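Local coordinates for Baccell_00875 (Bacteroides cellulosilyticus DSM 14838, PDB 5NOK), which probably acts as a polysaccharide lyase that removes rhamnose caps from glucuronic acid on arabinogalactan side chains, at residues E315-F320 with Q327-C332; E311-V316 with V334-A339; Y63-D68 with R207-S212; S41-K46 with N53-T58. All blocks are in the same frame, centred on the assembly; numbering follows the deposited sequence.

Contact 1: E315-F320 with Q327-C332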
loop_
_atom_site.group_PDB
_atom_site.type_symbol
_atom_site.label_atom_id
_atom_site.label_comp_id
_atom_site.label_asym_id
_atom_site.label_seq_id
_atom_site.Cartn_x
_atom_site.Cartn_y
_atom_site.Cartn_z
ATOM N N GLU A 315 12.894 -5.287 -14.102
ATOM C CA GLU A 315 12.043 -6.292 -13.497
ATOM C C GLU A 315 12.714 -7.673 -13.543
ATOM O O GLU A 315 13.227 -8.095 -14.581
ATOM C CB GLU A 315 10.720 -6.343 -14.283
ATOM C CG GLU A 315 9.578 -7.060 -13.586
ATOM C CD GLU A 315 9.101 -6.351 -12.320
ATOM O OE1 GLU A 315 9.470 -5.157 -12.142
ATOM O OE2 GLU A 315 8.355 -6.989 -11.514
ATOM N N VAL A 316 12.729 -8.359 -12.412
ATOM C CA VAL A 316 13.049 -9.784 -12.391
ATOM C C VAL A 316 11.900 -10.581 -11.767
ATOM O O VAL A 316 11.548 -10.363 -10.621
ATOM C CB VAL A 316 14.371 -10.041 -11.674
ATOM C CG1 VAL A 316 14.716 -11.518 -11.695
ATOM C CG2 VAL A 316 15.495 -9.241 -12.341
ATOM N N ARG A 317 11.293 -11.468 -12.547
ATOM C CA ARG A 317 10.271 -12.384 -12.063
ATOM C C ARG A 317 10.894 -13.758 -11.912
ATOM O O ARG A 317 11.543 -14.272 -12.855
ATOM C CB ARG A 317 9.116 -12.451 -13.042
ATOM C CG ARG A 317 7.915 -13.278 -12.584
ATOM C CD ARG A 317 6.863 -13.336 -13.689
ATOM N NE ARG A 317 5.921 -14.455 -13.539
ATOM C CZ ARG A 317 4.634 -14.373 -13.173
ATOM N NH1 ARG A 317 4.038 -13.209 -12.923
ATOM N NH2 ARG A 317 3.914 -15.498 -13.081
ATOM N N PHE A 318 10.734 -14.334 -10.720
ATOM C CA PHE A 318 11.160 -15.693 -10.465
ATOM C C PHE A 318 9.909 -16.559 -10.479
ATOM O O PHE A 318 8.984 -16.270 -9.727
ATOM C CB PHE A 318 11.852 -15.808 -9.112
ATOM C CG PHE A 318 13.189 -15.158 -9.068
ATOM C CD1 PHE A 318 14.296 -15.794 -9.616
ATOM C CD2 PHE A 318 13.348 -13.907 -8.503
ATOM C CE1 PHE A 318 15.548 -15.203 -9.577
ATOM C CE2 PHE A 318 14.594 -13.298 -8.461
ATOM C CZ PHE A 318 15.689 -13.935 -9.005
ATOM N N ASP A 319 9.882 -17.602 -11.308
ATOM C CA ASP A 319 8.741 -18.514 -11.351
ATOM C C ASP A 319 9.216 -19.857 -10.836
ATOM O O ASP A 319 10.320 -20.261 -11.135
ATOM C CB ASP A 319 8.185 -18.673 -12.767
ATOM C CG ASP A 319 7.467 -17.413 -13.281
ATOM O OD1 ASP A 319 6.363 -17.111 -12.812
ATOM O OD2 ASP A 319 7.975 -16.733 -14.201
ATOM N N PHE A 320 8.390 -20.515 -10.029
ATOM C CA PHE A 320 8.642 -21.884 -9.610
ATOM C C PHE A 320 7.592 -22.756 -10.254
ATOM O O PHE A 320 6.441 -22.389 -10.239
ATOM C CB PHE A 320 8.569 -21.996 -8.096
ATOM C CG PHE A 320 9.784 -21.498 -7.413
ATOM C CD1 PHE A 320 9.909 -20.154 -7.102
ATOM C CD2 PHE A 320 10.837 -22.367 -7.107
ATOM C CE1 PHE A 320 11.054 -19.686 -6.475
ATOM C CE2 PHE A 320 11.985 -21.904 -6.482
ATOM C CZ PHE A 320 12.099 -20.562 -6.163
ATOM N N GLN A 327 2.313 -23.593 -10.320
ATOM C CA GLN A 327 3.331 -22.563 -10.345
ATOM C C GLN A 327 2.994 -21.381 -9.469
ATOM O O GLN A 327 1.841 -21.098 -9.166
ATOM C CB GLN A 327 3.564 -22.086 -11.769
ATOM C CG GLN A 327 2.324 -21.478 -12.409
ATOM C CD GLN A 327 2.572 -21.003 -13.822
ATOM O OE1 GLN A 327 1.930 -21.467 -14.768
ATOM N NE2 GLN A 327 3.497 -20.076 -13.976
ATOM N N THR A 328 4.038 -20.686 -9.077
ATOM C CA THR A 328 3.922 -19.466 -8.321
ATOM C C THR A 328 5.136 -18.611 -8.619
ATOM O O THR A 328 5.989 -19.035 -9.363
ATOM C CB THR A 328 3.739 -19.748 -6.828
ATOM O OG1 THR A 328 3.477 -18.505 -6.178
ATOM C CG2 THR A 328 4.940 -20.407 -6.215
ATOM N N HIS A 329 5.202 -17.401 -8.086
ATOM C CA HIS A 329 6.257 -16.483 -8.475
ATOM C C HIS A 329 6.613 -15.520 -7.380
ATOM O O HIS A 329 5.922 -15.476 -6.367
ATOM C CB HIS A 329 5.881 -15.743 -9.760
ATOM C CG HIS A 329 4.906 -14.630 -9.563
ATOM N ND1 HIS A 329 3.554 -14.842 -9.391
ATOM C CD2 HIS A 329 5.094 -13.285 -9.528
ATOM C CE1 HIS A 329 2.954 -13.671 -9.258
ATOM N NE2 HIS A 329 3.863 -12.711 -9.338
ATOM N N ALA A 330 7.735 -14.821 -7.570
ATOM C CA ALA A 330 8.100 -13.613 -6.822
ATOM C C ALA A 330 8.457 -12.521 -7.803
ATOM O O ALA A 330 8.970 -12.813 -8.898
ATOM C CB ALA A 330 9.281 -13.860 -5.897
ATOM N N ASP A 331 8.216 -11.268 -7.397
ATOM C CA ASP A 331 8.556 -10.079 -8.208
ATOM C C ASP A 331 9.667 -9.282 -7.500
ATOM O O ASP A 331 9.473 -8.782 -6.379
ATOM C CB ASP A 331 7.334 -9.183 -8.430
ATOM C CG ASP A 331 6.179 -9.899 -9.167
ATOM O OD1 ASP A 331 6.440 -10.485 -10.254
ATOM O OD2 ASP A 331 5.002 -9.864 -8.665
ATOM N N CYS A 332 10.827 -9.227 -8.134
ATOM C CA CYS A 332 11.949 -8.424 -7.687
ATOM C C CYS A 332 12.314 -7.353 -8.712
ATOM O O CYS A 332 11.927 -7.448 -9.872
ATOM C CB CYS A 332 13.146 -9.320 -7.461
ATOM S SG CYS A 332 12.782 -10.658 -6.306
HETATM O O HOH W 1 4.128 -18.253 -12.114
#
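V316 and C332 exchange two backbone hydrogen bonds, V316 N to C332 O and C332 N to V316 O, each 2.8 Å. The exchange recurs at F318–A330 and F320–T328, the ladder of an antiparallel beta hairpin formed by strands 314-322 and 326-335. The non-hydrogen-bonded pairs R317–D331 and D319–H329 place their side chains together on one face. There R317 NE meets D319 on its syn side in a salt bridge, 2.8 Å from OD1, with OD2 almost in the guanidinium plane. The carboxylate thereby fixes the turn of the guanidinium, which lies flat on the H329 imidazole of the partner strand: their centres are 3.8 Å apart and their planes 8° apart. R317 gets there with CG anti to the backbone N (chi1 -174°) and an extended chain up to NE. A leucine here would probably leave the buried D319 carboxylate without its charge partner and strip one face of H329 of its stack. A water bridges the strands, 2.6 Å from D319 OD1 and 2.7 Å from Q327 NE2. The other hairpin face carries V316, F318, F320, T328, A330 and C332; F318 and F320 meet V275, whereas A330 and C332 meet C262. On this face C332 SG lies at the edge of the F318 ring, 3.9 Å from CE2 and 85° off the ring normal.

Contact 2: E311-V316 with V334-A339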
loop_
_atom_site.group_PDB
_atom_site.type_symbol
_atom_site.label_atom_id
_atom_site.label_comp_id
_atom_site.label_asym_id
_atom_site.label_seq_id
_atom_site.Cartn_x
_atom_site.Cartn_y
_atom_site.Cartn_z
ATOM N N GLU A 311 22.374 -9.244 -12.550
ATOM C CA GLU A 311 23.375 -8.599 -13.405
ATOM C C GLU A 311 22.810 -7.527 -14.364
ATOM O O GLU A 311 23.600 -6.834 -15.018
ATOM C CB GLU A 311 24.168 -9.667 -14.176
ATOM N N GLN A 312 21.478 -7.354 -14.439
ATOM C CA GLN A 312 20.866 -6.392 -15.405
ATOM C C GLN A 312 19.719 -5.614 -14.777
ATOM O O GLN A 312 18.871 -6.207 -14.102
ATOM C CB GLN A 312 20.378 -7.143 -16.645
ATOM C CG GLN A 312 19.936 -6.289 -17.841
ATOM C CD GLN A 312 19.509 -7.148 -19.040
ATOM O OE1 GLN A 312 20.345 -7.632 -19.815
ATOM N NE2 GLN A 312 18.201 -7.347 -19.188
ATOM N N ALA A 313 19.674 -4.296 -15.002
ATOM C CA ALA A 313 18.617 -3.457 -14.416
ATOM C C ALA A 313 17.281 -3.813 -15.026
ATOM O O ALA A 313 17.220 -4.189 -16.183
ATOM C CB ALA A 313 18.899 -1.976 -14.594
ATOM N N GLY A 314 16.221 -3.720 -14.226
ATOM C CA GLY A 314 14.873 -4.071 -14.666
ATOM C C GLY A 314 14.140 -5.056 -13.742
ATOM O O GLY A 314 14.663 -5.556 -12.735
ATOM N N GLU A 315 12.894 -5.287 -14.102
ATOM C CA GLU A 315 12.043 -6.292 -13.497
ATOM C C GLU A 315 12.714 -7.673 -13.543
ATOM O O GLU A 315 13.227 -8.095 -14.581
ATOM C CB GLU A 315 10.720 -6.343 -14.283
ATOM C CG GLU A 315 9.578 -7.060 -13.586
ATOM C CD GLU A 315 9.101 -6.351 -12.320
ATOM O OE1 GLU A 315 9.470 -5.157 -12.142
ATOM O OE2 GLU A 315 8.355 -6.989 -11.514
ATOM N N VAL A 316 12.729 -8.359 -12.412
ATOM C CA VAL A 316 13.049 -9.784 -12.391
ATOM C C VAL A 316 11.900 -10.581 -11.767
ATOM O O VAL A 316 11.548 -10.363 -10.621
ATOM C CB VAL A 316 14.371 -10.041 -11.674
ATOM C CG1 VAL A 316 14.716 -11.518 -11.695
ATOM C CG2 VAL A 316 15.495 -9.241 -12.341
ATOM N N VAL A 334 15.685 -4.869 -10.091
ATOM C CA VAL A 334 17.116 -4.569 -10.071
ATOM C C VAL A 334 17.315 -3.152 -10.567
ATOM O O VAL A 334 16.895 -2.821 -11.676
ATOM C CB VAL A 334 17.927 -5.539 -10.914
ATOM C CG1 VAL A 334 19.419 -5.201 -10.809
ATOM C CG2 VAL A 334 17.694 -6.952 -10.422
ATOM N N ILE A 335 17.902 -2.312 -9.717
ATOM C CA ILE A 335 18.326 -0.967 -10.112
ATOM C C ILE A 335 19.843 -0.947 -10.341
ATOM O O ILE A 335 20.562 -1.822 -9.872
ATOM C CB ILE A 335 17.899 0.096 -9.086
ATOM C CG1 ILE A 335 18.662 -0.063 -7.767
ATOM C CG2 ILE A 335 16.385 0.036 -8.856
ATOM C CD1 ILE A 335 18.302 0.983 -6.750
ATOM N N SER A 336 20.333 0.037 -11.080
ATOM C CA SER A 336 21.774 0.108 -11.359
ATOM C C SER A 336 22.567 0.284 -10.048
ATOM O O SER A 336 23.466 -0.488 -9.751
ATOM C CB SER A 336 22.085 1.229 -12.366
ATOM O OG SER A 336 21.516 0.915 -13.645
ATOM N N ASN A 337 22.165 1.254 -9.246
ATOM C CA ASN A 337 22.923 1.656 -8.068
ATOM C C ASN A 337 22.113 2.689 -7.306
ATOM O O ASN A 337 21.600 3.627 -7.915
ATOM C CB ASN A 337 24.267 2.274 -8.505
ATOM C CG ASN A 337 25.090 2.760 -7.329
ATOM O OD1 ASN A 337 24.780 3.791 -6.726
ATOM N ND2 ASN A 337 26.139 2.012 -6.996
ATOM N N THR A 338 22.025 2.553 -5.991
ATOM C CA THR A 338 21.051 3.313 -5.209
ATOM C C THR A 338 21.479 4.745 -4.996
ATOM O O THR A 338 20.647 5.667 -5.090
ATOM C CB THR A 338 20.773 2.678 -3.838
ATOM O OG1 THR A 338 20.417 1.313 -4.021
ATOM C CG2 THR A 338 19.622 3.387 -3.102
ATOM N N ALA A 339 22.759 4.930 -4.683
ATOM C CA ALA A 339 23.358 6.266 -4.588
ATOM C C ALA A 339 23.099 7.071 -5.875
ATOM O O ALA A 339 22.662 8.214 -5.818
ATOM C CB ALA A 339 24.851 6.141 -4.334
#
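V334 is central to the contact, meeting Q312, A313, G314 and V316. CB starts 3.4 Å from Q312 O, and CG1, anti to the V334 backbone N (chi1 -178°), stays beside that same carbonyl oxygen at 3.5 Å. The other branch continues inward: CG2 of V334 ends 3.7 Å from CG2 of V316, the two valines crossing at a slant, and M310 touches both. The backbone beneath closes the open end of the beta hairpin. G314 and V334 form a hydrogen-bonded antiparallel pair, with G314 N to V334 O at 2.8 Å and V334 N to G314 O at 2.9 Å. G314 has phi 128° and psi 175°, angles at which a CB would press on the carbonyl O of A313, so glycine suits the start of the strand. A313 CB lies alongside, 4.0 Å from S336 OG, where the second strand has ended. The chain then turns into helix 338-353, with N337 as its N-cap and N337 OD1 accepting from D340 N. The chemistry is therefore divided: two backbone bonds set the alignment of the strand ends, while the valine methyls pack on the buried side, with no charged pair across the contact.

Contact 3: Y63-D68 with R207-S212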
loop_
_atom_site.group_PDB
_atom_site.type_symbol
_atom_site.label_atom_id
_atom_site.label_comp_id
_atom_site.label_asym_id
_atom_site.label_seq_id
_atom_site.Cartn_x
_atom_site.Cartn_y
_atom_site.Cartn_z
ATOM N N TYR A 63 -23.641 -0.268 1.250
ATOM C CA TYR A 63 -23.464 0.757 0.232
ATOM C C TYR A 63 -24.616 0.580 -0.785
ATOM O O TYR A 63 -24.828 -0.542 -1.256
ATOM C CB TYR A 63 -22.143 0.547 -0.454
ATOM C CG TYR A 63 -20.959 0.648 0.460
ATOM C CD1 TYR A 63 -20.558 1.888 0.982
ATOM C CD2 TYR A 63 -20.200 -0.476 0.774
ATOM C CE1 TYR A 63 -19.466 1.988 1.804
ATOM C CE2 TYR A 63 -19.089 -0.381 1.600
ATOM C CZ TYR A 63 -18.742 0.839 2.105
ATOM O OH TYR A 63 -17.678 0.923 2.907
ATOM N N PRO A 64 -25.384 1.660 -1.096
ATOM C CA PRO A 64 -26.516 1.572 -2.049
ATOM C C PRO A 64 -26.217 0.946 -3.413
ATOM O O PRO A 64 -27.083 0.291 -4.001
ATOM C CB PRO A 64 -26.919 3.046 -2.242
ATOM C CG PRO A 64 -26.597 3.663 -0.936
ATOM C CD PRO A 64 -25.346 2.988 -0.445
ATOM N N TRP A 65 -24.998 1.145 -3.889
ATOM C CA TRP A 65 -24.593 0.707 -5.224
ATOM C C TRP A 65 -23.967 -0.718 -5.241
ATOM O O TRP A 65 -23.614 -1.215 -6.312
ATOM C CB TRP A 65 -23.632 1.731 -5.837
ATOM C CG TRP A 65 -22.428 1.948 -4.984
ATOM C CD1 TRP A 65 -21.274 1.240 -5.010
ATOM C CD2 TRP A 65 -22.273 2.926 -3.948
ATOM N NE1 TRP A 65 -20.407 1.714 -4.068
ATOM C CE2 TRP A 65 -20.998 2.738 -3.392
ATOM C CE3 TRP A 65 -23.094 3.936 -3.434
ATOM C CZ2 TRP A 65 -20.518 3.517 -2.343
ATOM C CZ3 TRP A 65 -22.606 4.725 -2.400
ATOM C CH2 TRP A 65 -21.336 4.513 -1.867
ATOM N N VAL A 66 -23.808 -1.353 -4.076
ATOM C CA VAL A 66 -23.318 -2.729 -4.003
ATOM C C VAL A 66 -24.485 -3.655 -3.724
ATOM O O VAL A 66 -24.936 -3.764 -2.585
ATOM C CB VAL A 66 -22.223 -2.908 -2.931
ATOM C CG1 VAL A 66 -21.807 -4.376 -2.804
ATOM C CG2 VAL A 66 -21.009 -2.038 -3.254
ATOM N N LYS A 67 -24.941 -4.325 -4.769
ATOM C CA LYS A 67 -26.119 -5.183 -4.745
ATOM C C LYS A 67 -25.717 -6.650 -4.994
ATOM O O LYS A 67 -24.521 -6.977 -5.057
ATOM C CB LYS A 67 -27.128 -4.702 -5.802
ATOM C CG LYS A 67 -28.344 -3.927 -5.274
ATOM C CD LYS A 67 -28.160 -2.419 -5.206
ATOM C CE LYS A 67 -27.947 -1.735 -6.555
ATOM N NZ LYS A 67 -29.141 -1.699 -7.436
ATOM N N ASP A 68 -26.725 -7.526 -5.112
ATOM C CA ASP A 68 -26.525 -8.972 -5.049
ATOM C C ASP A 68 -25.624 -9.600 -6.121
ATOM O O ASP A 68 -25.132 -10.702 -5.919
ATOM C CB ASP A 68 -27.875 -9.709 -4.946
ATOM C CG ASP A 68 -28.726 -9.629 -6.231
ATOM O OD1 ASP A 68 -28.280 -9.065 -7.274
ATOM O OD2 ASP A 68 -29.875 -10.152 -6.190
ATOM N N ARG A 207 -15.807 8.843 -7.224
ATOM C CA ARG A 207 -16.174 9.987 -6.409
ATOM C C ARG A 207 -17.596 9.820 -5.841
ATOM O O ARG A 207 -17.863 10.258 -4.724
ATOM C CB ARG A 207 -15.978 11.316 -7.158
ATOM C CG ARG A 207 -16.930 11.597 -8.316
ATOM C CD ARG A 207 -16.686 13.002 -8.880
ATOM N NE ARG A 207 -17.510 13.330 -10.062
ATOM C CZ ARG A 207 -18.768 13.803 -10.047
ATOM N NH1 ARG A 207 -19.415 14.010 -8.902
ATOM N NH2 ARG A 207 -19.397 14.073 -11.201
ATOM N N LYS A 208 -18.467 9.110 -6.546
ATOM C CA LYS A 208 -19.834 8.853 -6.059
ATOM C C LYS A 208 -20.022 7.542 -5.308
ATOM O O LYS A 208 -21.148 7.183 -4.955
ATOM C CB LYS A 208 -20.791 8.862 -7.237
ATOM C CG LYS A 208 -20.720 10.121 -8.079
ATOM C CD LYS A 208 -22.097 10.438 -8.668
ATOM C CE LYS A 208 -22.091 11.761 -9.410
ATOM N NZ LYS A 208 -21.712 11.577 -10.833
ATOM N N LYS A 209 -18.930 6.831 -5.047
ATOM C CA LYS A 209 -19.001 5.496 -4.490
ATOM C C LYS A 209 -18.074 5.391 -3.280
ATOM O O LYS A 209 -17.205 4.521 -3.187
ATOM C CB LYS A 209 -18.685 4.475 -5.581
ATOM C CG LYS A 209 -19.645 4.562 -6.770
ATOM C CD LYS A 209 -19.289 3.525 -7.806
ATOM C CE LYS A 209 -20.064 3.712 -9.090
ATOM N NZ LYS A 209 -19.953 2.484 -9.912
ATOM N N ALA A 210 -18.250 6.340 -2.379
ATOM C CA ALA A 210 -17.552 6.374 -1.107
ATOM C C ALA A 210 -16.112 6.739 -1.251
ATOM O O ALA A 210 -15.372 6.720 -0.267
ATOM C CB ALA A 210 -17.719 5.073 -0.323
ATOM N N ASN A 211 -15.695 7.092 -2.464
ATOM C CA ASN A 211 -14.552 7.953 -2.625
ATOM C C ASN A 211 -13.313 7.223 -2.067
ATOM O O ASN A 211 -13.067 6.069 -2.463
ATOM C CB ASN A 211 -14.922 9.279 -1.947
ATOM C CG ASN A 211 -14.032 10.402 -2.334
ATOM O OD1 ASN A 211 -13.779 10.632 -3.514
ATOM N ND2 ASN A 211 -13.555 11.135 -1.333
ATOM N N SER A 212 -12.578 7.828 -1.132
ATOM C CA SER A 212 -11.396 7.218 -0.523
ATOM C C SER A 212 -11.712 6.197 0.569
ATOM O O SER A 212 -10.798 5.603 1.112
ATOM C CB SER A 212 -10.517 8.316 0.093
ATOM O OG SER A 212 -10.002 9.172 -0.905
#
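Residues Y63 to V66 make a type I beta turn, closed by V66 N to Y63 O at 3.1 Å, which presents W65 to K209 with no backbone hydrogen bond between the segments and a nearest CA–CA distance of 7.4 Å. W65 holds CG between its own backbone N and carbonyl carbon (chi1 58°), a setting that turns the indole broadside to the 207-212 loop. K209 CA sits over the six-membered ring in a CH-pi contact, 3.7 Å from the centroid and 27° off the normal. K208 O lies over the same face, also offset toward the rim, while Y63 CB packs on the opposite face, sandwiching the indole. K209 CB reaches to 3.6 Å from W65 NE1; beyond it the lysine chain runs on extended, and NZ forms a salt bridge with E204. A210, at phi 73° in the left-handed region, directs its methyl to 3.8 Å from W65 CZ2 and 4.1 Å from Y63 CE1. In the fold, the contact joins the loops that precede strands 75-81 and 217-221, and S212 OG goes on to bond W599 NE1. These surface loops thus meet through apolar and CH-pi contact around one indole, with no hydrogen bond or salt bridge between the segments.

Contact 4: S41-K46 with N53-T58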
loop_
_atom_site.group_PDB
_atom_site.type_symbol
_atom_site.label_atom_id
_atom_site.label_comp_id
_atom_site.label_asym_id
_atom_site.label_seq_id
_atom_site.Cartn_x
_atom_site.Cartn_y
_atom_site.Cartn_z
ATOM N N SER A 41 -23.747 -14.566 1.473
ATOM C CA SER A 41 -24.143 -13.220 1.901
ATOM C C SER A 41 -23.367 -12.800 3.120
ATOM O O SER A 41 -22.968 -11.637 3.243
ATOM C CB SER A 41 -25.626 -13.197 2.284
ATOM O OG SER A 41 -26.425 -13.430 1.149
ATOM N N GLU A 42 -23.219 -13.736 4.055
ATOM C CA GLU A 42 -22.613 -13.452 5.347
ATOM C C GLU A 42 -21.594 -14.546 5.622
ATOM O O GLU A 42 -21.875 -15.721 5.415
ATOM C CB GLU A 42 -23.683 -13.396 6.452
ATOM C CG GLU A 42 -23.121 -13.222 7.866
ATOM C CD GLU A 42 -24.170 -12.955 8.963
ATOM O OE1 GLU A 42 -24.484 -11.757 9.230
ATOM O OE2 GLU A 42 -24.632 -13.944 9.602
ATOM N N LEU A 43 -20.418 -14.127 6.080
ATOM C CA LEU A 43 -19.333 -15.005 6.435
ATOM C C LEU A 43 -18.850 -14.576 7.804
ATOM O O LEU A 43 -18.342 -13.438 7.984
ATOM C CB LEU A 43 -18.228 -14.862 5.405
ATOM C CG LEU A 43 -17.138 -15.917 5.345
ATOM C CD1 LEU A 43 -17.744 -17.300 5.158
ATOM C CD2 LEU A 43 -16.236 -15.557 4.176
ATOM N N THR A 44 -19.047 -15.467 8.768
ATOM C CA THR A 44 -18.693 -15.228 10.170
ATOM C C THR A 44 -17.861 -16.369 10.740
ATOM O O THR A 44 -17.785 -17.470 10.176
ATOM C CB THR A 44 -19.943 -15.053 11.074
ATOM O OG1 THR A 44 -20.803 -16.188 10.926
ATOM C CG2 THR A 44 -20.694 -13.802 10.711
ATOM N N LEU A 45 -17.214 -16.061 11.851
ATOM C CA LEU A 45 -16.393 -16.992 12.579
ATOM C C LEU A 45 -17.050 -17.225 13.932
ATOM O O LEU A 45 -17.226 -16.276 14.725
ATOM C CB LEU A 45 -15.019 -16.420 12.763
ATOM C CG LEU A 45 -14.227 -16.223 11.497
ATOM C CD1 LEU A 45 -12.900 -15.576 11.886
ATOM C CD2 LEU A 45 -14.031 -17.531 10.746
ATOM N N LYS A 46 -17.467 -18.470 14.157
ATOM C CA LYS A 46 -18.235 -18.831 15.336
ATOM C C LYS A 46 -17.390 -18.659 16.588
ATOM O O LYS A 46 -16.267 -19.171 16.654
ATOM C CB LYS A 46 -18.712 -20.269 15.246
ATOM C CG LYS A 46 -19.582 -20.720 16.422
ATOM C CD LYS A 46 -20.009 -22.166 16.227
ATOM C CE LYS A 46 -20.790 -22.702 17.432
ATOM N NZ LYS A 46 -22.015 -21.900 17.743
ATOM N N ASN A 53 -18.852 -9.500 10.190
ATOM C CA ASN A 53 -19.142 -10.067 8.882
ATOM C C ASN A 53 -17.913 -9.787 8.040
ATOM O O ASN A 53 -17.501 -8.651 7.893
ATOM C CB ASN A 53 -20.379 -9.462 8.208
ATOM C CG ASN A 53 -20.793 -10.246 6.963
ATOM O OD1 ASN A 53 -20.059 -11.139 6.473
ATOM N ND2 ASN A 53 -21.968 -9.937 6.447
ATOM N N TRP A 54 -17.339 -10.843 7.486
ATOM C CA TRP A 54 -16.094 -10.744 6.751
ATOM C C TRP A 54 -16.277 -10.316 5.289
ATOM O O TRP A 54 -15.297 -10.004 4.638
ATOM C CB TRP A 54 -15.320 -12.065 6.861
ATOM C CG TRP A 54 -14.737 -12.242 8.181
ATOM C CD1 TRP A 54 -15.304 -12.873 9.265
ATOM C CD2 TRP A 54 -13.463 -11.779 8.603
ATOM N NE1 TRP A 54 -14.458 -12.802 10.329
ATOM C CE2 TRP A 54 -13.320 -12.138 9.957
ATOM C CE3 TRP A 54 -12.432 -11.073 7.973
ATOM C CZ2 TRP A 54 -12.203 -11.820 10.692
ATOM C CZ3 TRP A 54 -11.306 -10.762 8.707
ATOM C CH2 TRP A 54 -11.195 -11.141 10.048
ATOM N N VAL A 55 -17.508 -10.280 4.788
ATOM C CA VAL A 55 -17.780 -9.767 3.431
ATOM C C VAL A 55 -18.624 -8.494 3.468
ATOM O O VAL A 55 -19.326 -8.241 4.430
ATOM C CB VAL A 55 -18.464 -10.811 2.522
ATOM C CG1 VAL A 55 -17.558 -12.023 2.348
ATOM C CG2 VAL A 55 -19.843 -11.241 3.048
ATOM N N VAL A 56 -18.542 -7.695 2.407
ATOM C CA VAL A 56 -19.381 -6.491 2.273
ATOM C C VAL A 56 -20.787 -7.023 2.058
ATOM O O VAL A 56 -20.946 -8.015 1.335
ATOM C CB VAL A 56 -18.908 -5.590 1.110
ATOM C CG1 VAL A 56 -19.785 -4.356 0.949
ATOM C CG2 VAL A 56 -17.476 -5.144 1.340
ATOM N N LYS A 57 -21.793 -6.442 2.727
ATOM C CA LYS A 57 -23.207 -6.888 2.500
ATOM C C LYS A 57 -23.604 -6.538 1.082
ATOM O O LYS A 57 -23.338 -5.439 0.620
ATOM C CB LYS A 57 -24.203 -6.257 3.479
ATOM C CG LYS A 57 -24.136 -6.858 4.886
ATOM C CD LYS A 57 -25.418 -6.648 5.695
ATOM C CE LYS A 57 -25.505 -5.241 6.291
ATOM N NZ LYS A 57 -26.909 -4.900 6.693
ATOM N N THR A 58 -24.210 -7.467 0.375
ATOM C CA THR A 58 -24.477 -7.262 -1.041
ATOM C C THR A 58 -25.986 -7.206 -1.264
ATOM O O THR A 58 -26.517 -7.824 -2.170
ATOM C CB THR A 58 -23.752 -8.345 -1.891
ATOM O OG1 THR A 58 -24.045 -9.638 -1.366
ATOM C CG2 THR A 58 -22.246 -8.134 -1.861
HETATM O O HOH W 2 -16.365 -13.118 12.594
#
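L45 and W54 form the apolar centre, with L45 CD1 3.5 Å from W54 NE1 and also near CE2 and CZ2, approaching the ring obliquely. L43 fills in beside them: its CB is 4.3 Å from W54 CB, and its CD2 meets V55 CG1 at 4.2 Å, the two branched side chains crossing at about a right angle. L188 of strand 187-194 touches both L45 and W54, so this cluster seats the small two-stranded sheet on the larger antiparallel sheet. Farther along, V55 CG2 comes to 3.2 Å from S41 O. S41 and E42 both face R32 of strand 29-33, a classic beta bulge, while the 53-58 segment follows the other side of strand 40-45 with an Asx turn. In that turn N53 OD1 accepts two backbone N-H groups from opposite faces of its amide: V55 N from its own segment, and L43 N across the contact at 3.0 Å in an almost straight bond (177°). N53 places OD1 there with CG anti to the backbone N (chi1 -170°). A leucine in its place would probably leave both N-H groups without their acceptor and the turn less firmly tied to the strand. W54 N gives a second bridge to the strand, reaching L43 O at 2.8 Å, and that oxygen also lies in plane at the indole edge. A water accepts from W54 NE1 at 3.0 Å and from L45 N. On the exposed side, E42 CG lies 3.8 Å from N53 ND2, and the carboxylate and amide planes stand 89° apart.

How the contacts relate
Along the chain, contact 4 closes first, contact 3 opens next, and contacts 1 and 2 come last. Contacts 1 and 2 are the middle and open end of a single hairpin, strands 314-322 and 326-335 of a mixed sheet; they share E315 and V316, and their centres are 16 Å apart. Contacts 3 and 4 are neighbours at 18 Å between centres and touch directly, V66 and D68 against T58. The two groups stand well apart: contact 2 is about 44 Å from contact 4, centre to centre, on opposite sides of the chain's centre. The hairpin leads into helix 338-353; contacts 3 and 4 join the chain before strand 75-81 to strand 40-45 and loop 207-212.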